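Local coordinates for hypothetical protein PA2218 (Pseudomonas aeruginosa, PDB 2HDW), which is uncharacterised but adopts the alpha/beta hydrolase fold and is probably a hydrolase, with sequence similarity to S15-family peptidases, at residues Met184-Val189 with Lys196-Ser201; Asn250-Gly255 with Phe259-His264. All coordinates share one frame; numbering follows the deposited sequence.

Interaction 1 of 2, residues Met184-Val189 with Lys196-Ser201; sequences MALNAV and KAVVTS
V198 is met by three side chains of one helical face, A185, L186 and V189, and T200 by one of them, L186. The closest approach to V198 is made by V189, whose CG2 lies 3.7 Å from V198 CB; the V189 chi1 of 180° puts CG1 anti to the backbone N and leaves CG2 anti to the carbonyl carbon, and the two valines meet at a slant. A different branch of V198 serves each of the other neighbours. Its CG1, set between its own backbone N and carbonyl carbon by a chi1 of 60°, lies 3.9 Å from L186 CD2, while its CG2 faces A185 CB at 4.1 Å. L186 also covers T200: T200 CG2 sits 3.7 Å from L186 CG, with both leucine methyls only slightly farther, so the threonine presents its methyl and not its hydroxyl. The L186 side chain crosses both strand residues at about a right angle. No hydrogen bond links the segments; the interface is apolar and buried.

The backbone geometry fits this choice of residues. The axes of helix 184-189 and strand 197-201 run nearly antiparallel, at 164°, and approach to 8.6 Å. V198 and T200, two residues apart on the strand, point toward the helix, whereas A197 and V199 point away and pack against helix 356-366. This is helix-on-sheet packing within the beta-alpha-beta unit of strand 173-178, helix 180-191 and strand 197-201. I309 of the adjoining strand 309-314 touches L186 and V198, and F155 of helix 148-164 packs on A185 and A188.

Interaction 2 of 2, residues Asn250-Gly255 with Phe259-His264; sequences NELKGG and FLVDYH
N250 and H264 bring their backbones to a CA-CA distance of 5.1 Å, and L252 and V261 follow at 7.2 Å, as the loop preceding helix 258-267 lies along the helix it leads into. This is loop-on-helix packing at the protein surface, within a region whose sequence resembles the S15 peptidase family of the alpha/beta hydrolase clan.

L252 makes the main apolar contact. Its CD1 methyl rests over one face of the H264 imidazole in a CH-pi contact, 3.8 Å from the ring centroid and 24° off the normal. The methyl is displaced toward the rim, with H264 CG its nearest ring atom at 3.5 Å. A chi1 of 166° sets H264 CG anti to its backbone N and puts the ring where L252 CD1 can lie over its face, the leucine crossing it obliquely. The other methyl, L252 CD2, approaches the helix backbone, lying 4.2 Å from V261 CA, and CD1 reaches V261 CG1 at 4.4 Å.

N250 packs beside Y263, its amide group against the tyrosine CB and its amide plane 44° from the phenol ring. The phenol end leads away from the loop and hydrogen-bonds through its hydroxyl to Y204, so Y263 contributes mainly the base of its side chain here. After L252 the backbone N atoms of K253 and G254 both hydrogen-bond to the carboxylate of E256.

No hydrogen bond joins the two segments, and the buried carbonyl N250 O has no hydrogen-bonding partner in the model; it lies at the edge of the imidazole, near the ring plane, 3.3 Å from H264 CD2.

How the interactions relate
The two contacts follow one another along the chain, interaction 1 closing before interaction 2 opens. Their centres are 29 Å apart, and they do not touch: the closest approach, Y263 OH to S201 O, is about 9 Å. Interaction 1 belongs to the interior, its centre 10 Å from that of the chain, and ties a helix to the central sheet; interaction 2 lies on the other side of the chain's centre, 21 Å out, where a loop covers a peripheral helix. In alpha/beta hydrolases the nucleophile elbow is expected between strand 173-178 and helix 180-191, so interaction 1 probably packs the helix that follows it. Y263 lies near the start of that helix without touching it, and its ring meets that of H344.

Interaction 1 of 2, residues Met184-Val189 with Lys196-Ser201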
loop_
_atom_site.group_PDB
_atom_site.type_symbol
_atom_site.label_atom_id
_atom_site.label_comp_id
_atom_site.label_asym_id
_atom_site.label_seq_id
_atom_site.Cartn_x
_atom_site.Cartn_y
_atom_site.Cartn_z
ATOM N N MET A 184 -5.845 -0.116 3.914
ATOM C CA MET A 184 -6.354 1.063 3.219
ATOM C C MET A 184 -7.200 0.664 2.002
ATOM O O MET A 184 -8.178 1.337 1.675
ATOM C CB MET A 184 -5.197 1.967 2.771
ATOM C CG MET A 184 -5.060 3.301 3.544
ATOM S SD MET A 184 -4.465 3.180 5.266
ATOM C CE MET A 184 -2.682 2.978 4.984
ATOM N N ALA A 185 -6.826 -0.425 1.336
ATOM C CA ALA A 185 -7.571 -0.886 0.167
ATOM C C ALA A 185 -8.983 -1.305 0.572
ATOM O O ALA A 185 -9.957 -0.915 -0.066
ATOM C CB ALA A 185 -6.846 -2.059 -0.509
ATOM N N LEU A 186 -9.096 -2.094 1.633
ATOM C CA LEU A 186 -10.408 -2.537 2.106
ATOM C C LEU A 186 -11.223 -1.329 2.548
ATOM O O LEU A 186 -12.434 -1.267 2.320
ATOM C CB LEU A 186 -10.253 -3.516 3.277
ATOM C CG LEU A 186 -9.581 -4.845 2.927
ATOM C CD1 LEU A 186 -9.242 -5.618 4.196
ATOM C CD2 LEU A 186 -10.508 -5.654 2.027
ATOM N N ASN A 187 -10.550 -0.365 3.169
ATOM C CA ASN A 187 -11.205 0.848 3.651
ATOM C C ASN A 187 -11.771 1.647 2.479
ATOM O O ASN A 187 -12.894 2.147 2.544
ATOM C CB ASN A 187 -10.209 1.721 4.420
ATOM C CG ASN A 187 -10.893 2.691 5.371
ATOM O OD1 ASN A 187 -10.583 3.889 5.392
ATOM N ND2 ASN A 187 -11.814 2.178 6.175
ATOM N N ALA A 188 -10.986 1.760 1.412
ATOM C CA ALA A 188 -11.400 2.501 0.222
ATOM C C ALA A 188 -12.566 1.843 -0.510
ATOM O O ALA A 188 -13.525 2.514 -0.899
ATOM C CB ALA A 188 -10.216 2.658 -0.734
ATOM N N VAL A 189 -12.482 0.529 -0.703
ATOM C CA VAL A 189 -13.523 -0.209 -1.417
ATOM C C VAL A 189 -14.896 -0.165 -0.738
ATOM O O VAL A 189 -15.929 -0.188 -1.408
ATOM C CB VAL A 189 -13.107 -1.688 -1.622
ATOM C CG1 VAL A 189 -14.209 -2.441 -2.365
ATOM C CG2 VAL A 189 -11.795 -1.754 -2.411
ATOM N N LYS A 196 -14.808 -2.839 -8.184
ATOM C CA LYS A 196 -15.544 -4.100 -8.271
ATOM C C LYS A 196 -15.078 -5.285 -7.432
ATOM O O LYS A 196 -15.880 -6.151 -7.094
ATOM C CB LYS A 196 -15.617 -4.544 -9.736
ATOM C CG LYS A 196 -16.309 -3.554 -10.662
ATOM C CD LYS A 196 -17.717 -3.225 -10.180
ATOM C CE LYS A 196 -18.564 -2.631 -11.304
ATOM N NZ LYS A 196 -17.945 -1.422 -11.890
ATOM N N ALA A 197 -13.792 -5.338 -7.119
ATOM C CA ALA A 197 -13.251 -6.442 -6.335
ATOM C C ALA A 197 -11.965 -5.971 -5.683
ATOM O O ALA A 197 -11.354 -5.009 -6.147
ATOM C CB ALA A 197 -12.978 -7.647 -7.237
ATOM N N VAL A 198 -11.553 -6.652 -4.617
ATOM C CA VAL A 198 -10.353 -6.269 -3.889
ATOM C C VAL A 198 -9.578 -7.461 -3.336
ATOM O O VAL A 198 -10.157 -8.409 -2.801
ATOM C CB VAL A 198 -10.705 -5.326 -2.698
ATOM C CG1 VAL A 198 -11.656 -6.036 -1.730
ATOM C CG2 VAL A 198 -9.435 -4.896 -1.972
ATOM N N VAL A 199 -8.258 -7.386 -3.481
ATOM C CA VAL A 199 -7.330 -8.400 -2.986
ATOM C C VAL A 199 -6.362 -7.698 -2.048
ATOM O O VAL A 199 -5.957 -6.573 -2.317
ATOM C CB VAL A 199 -6.477 -9.009 -4.127
ATOM C CG1 VAL A 199 -5.261 -9.738 -3.539
ATOM C CG2 VAL A 199 -7.308 -9.964 -4.950
ATOM N N THR A 200 -6.006 -8.342 -0.939
ATOM C CA THR A 200 -5.030 -7.768 -0.022
ATOM C C THR A 200 -3.909 -8.794 0.071
ATOM O O THR A 200 -4.160 -9.999 0.011
ATOM C CB THR A 200 -5.599 -7.523 1.398
ATOM O OG1 THR A 200 -6.080 -8.755 1.952
ATOM C CG2 THR A 200 -6.722 -6.497 1.358
ATOM N N SER A 201 -2.674 -8.323 0.190
ATOM C CA SER A 201 -1.542 -9.236 0.290
ATOM C C SER A 201 -0.743 -8.949 1.561
ATOM O O SER A 201 -0.294 -7.822 1.773
ATOM C CB SER A 201 -0.640 -9.097 -0.941
ATOM O OG SER A 201 0.343 -10.120 -0.971
#

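Interaction 2 of 2, residues Asn250-Gly255 with Phe259-His264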
loop_
_atom_site.group_PDB
_atom_site.type_symbol
_atom_site.label_atom_id
_atom_site.label_comp_id
_atom_site.label_asym_id
_atom_site.label_seq_id
_atom_site.Cartn_x
_atom_site.Cartn_y
_atom_site.Cartn_z
ATOM N N ASN A 250 14.347 0.627 9.809
ATOM C CA ASN A 250 14.972 -0.647 9.473
ATOM C C ASN A 250 16.488 -0.750 9.604
ATOM O O ASN A 250 17.161 -1.336 8.752
ATOM C CB ASN A 250 14.535 -1.075 8.072
ATOM C CG ASN A 250 13.056 -1.413 8.013
ATOM O OD1 ASN A 250 12.302 -0.845 7.219
ATOM N ND2 ASN A 250 12.631 -2.338 8.866
ATOM N N GLU A 251 17.026 -0.180 10.675
ATOM C CA GLU A 251 18.456 -0.264 10.934
ATOM C C GLU A 251 18.571 -1.248 12.093
ATOM O O GLU A 251 17.949 -1.059 13.138
ATOM C CB GLU A 251 19.023 1.104 11.319
ATOM C CG GLU A 251 18.768 2.173 10.262
ATOM C CD GLU A 251 19.861 3.228 10.197
ATOM O OE1 GLU A 251 20.212 3.802 11.255
ATOM O OE2 GLU A 251 20.362 3.484 9.076
ATOM N N LEU A 252 19.348 -2.308 11.903
ATOM C CA LEU A 252 19.489 -3.323 12.936
ATOM C C LEU A 252 20.557 -2.996 13.979
ATOM O O LEU A 252 21.664 -2.582 13.647
ATOM C CB LEU A 252 19.773 -4.675 12.284
ATOM C CG LEU A 252 18.715 -5.113 11.260
ATOM C CD1 LEU A 252 19.168 -6.387 10.573
ATOM C CD2 LEU A 252 17.374 -5.326 11.956
ATOM N N LYS A 253 20.204 -3.185 15.245
ATOM C CA LYS A 253 21.111 -2.913 16.354
ATOM C C LYS A 253 21.477 -4.224 17.036
ATOM O O LYS A 253 22.407 -4.283 17.842
ATOM C CB LYS A 253 20.435 -1.973 17.355
ATOM C CG LYS A 253 19.959 -0.672 16.727
ATOM C CD LYS A 253 19.230 0.216 17.718
ATOM C CE LYS A 253 18.746 1.496 17.043
ATOM N NZ LYS A 253 18.007 2.393 17.982
ATOM N N GLY A 254 20.740 -5.274 16.688
ATOM C CA GLY A 254 20.974 -6.581 17.269
ATOM C C GLY A 254 19.850 -6.908 18.230
ATOM O O GLY A 254 19.345 -6.026 18.921
ATOM N N GLY A 255 19.447 -8.172 18.271
ATOM C CA GLY A 255 18.384 -8.571 19.172
ATOM C C GLY A 255 16.982 -8.408 18.616
ATOM O O GLY A 255 16.005 -8.693 19.312
ATOM N N PHE A 259 11.213 -11.106 11.951
ATOM C CA PHE A 259 10.440 -10.332 10.985
ATOM C C PHE A 259 11.047 -8.943 10.767
ATOM O O PHE A 259 10.873 -8.348 9.703
ATOM C CB PHE A 259 8.953 -10.265 11.401
ATOM C CG PHE A 259 8.617 -9.160 12.370
ATOM C CD1 PHE A 259 8.160 -7.932 11.907
ATOM C CD2 PHE A 259 8.713 -9.363 13.742
ATOM C CE1 PHE A 259 7.797 -6.918 12.800
ATOM C CE2 PHE A 259 8.353 -8.357 14.643
ATOM C CZ PHE A 259 7.893 -7.134 14.169
ATOM N N LEU A 260 11.784 -8.438 11.754
ATOM C CA LEU A 260 12.434 -7.138 11.612
ATOM C C LEU A 260 13.697 -7.311 10.773
ATOM O O LEU A 260 14.053 -6.444 9.972
ATOM C CB LEU A 260 12.786 -6.556 12.983
ATOM C CG LEU A 260 11.552 -6.128 13.773
ATOM C CD1 LEU A 260 11.954 -5.624 15.148
ATOM C CD2 LEU A 260 10.820 -5.040 12.991
ATOM N N VAL A 261 14.370 -8.440 10.959
ATOM C CA VAL A 261 15.568 -8.738 10.185
ATOM C C VAL A 261 15.142 -8.895 8.728
ATOM O O VAL A 261 15.845 -8.466 7.807
ATOM C CB VAL A 261 16.223 -10.045 10.652
ATOM C CG1 VAL A 261 17.415 -10.372 9.760
ATOM C CG2 VAL A 261 16.665 -9.909 12.114
ATOM N N ASP A 262 13.981 -9.515 8.527
ATOM C CA ASP A 262 13.446 -9.711 7.185
ATOM C C ASP A 262 13.212 -8.362 6.514
ATOM O O ASP A 262 13.571 -8.174 5.351
ATOM C CB ASP A 262 12.116 -10.470 7.230
ATOM C CG ASP A 262 12.285 -11.935 7.588
ATOM O OD1 ASP A 262 13.434 -12.431 7.605
ATOM O OD2 ASP A 262 11.256 -12.593 7.845
ATOM N N TYR A 263 12.594 -7.433 7.242
ATOM C CA TYR A 263 12.320 -6.106 6.698
ATOM C C TYR A 263 13.614 -5.423 6.275
ATOM O O TYR A 263 13.686 -4.809 5.212
ATOM C CB TYR A 263 11.603 -5.226 7.725
ATOM C CG TYR A 263 10.100 -5.400 7.777
ATOM C CD1 TYR A 263 9.340 -5.443 6.609
ATOM C CD2 TYR A 263 9.429 -5.451 8.997
ATOM C CE1 TYR A 263 7.942 -5.528 6.656
ATOM C CE2 TYR A 263 8.031 -5.532 9.058
ATOM C CZ TYR A 263 7.297 -5.570 7.882
ATOM O OH TYR A 263 5.921 -5.634 7.938
ATOM N N HIS A 264 14.632 -5.523 7.123
ATOM C CA HIS A 264 15.925 -4.928 6.813
ATOM C C HIS A 264 16.506 -5.549 5.547
ATOM O O HIS A 264 16.986 -4.843 4.663
ATOM C CB HIS A 264 16.912 -5.141 7.965
ATOM C CG HIS A 264 18.334 -4.854 7.593
ATOM N ND1 HIS A 264 19.086 -5.710 6.816
ATOM C CD2 HIS A 264 19.123 -3.784 7.844
ATOM C CE1 HIS A 264 20.277 -5.179 6.603
ATOM N NE2 HIS A 264 20.326 -4.010 7.217
#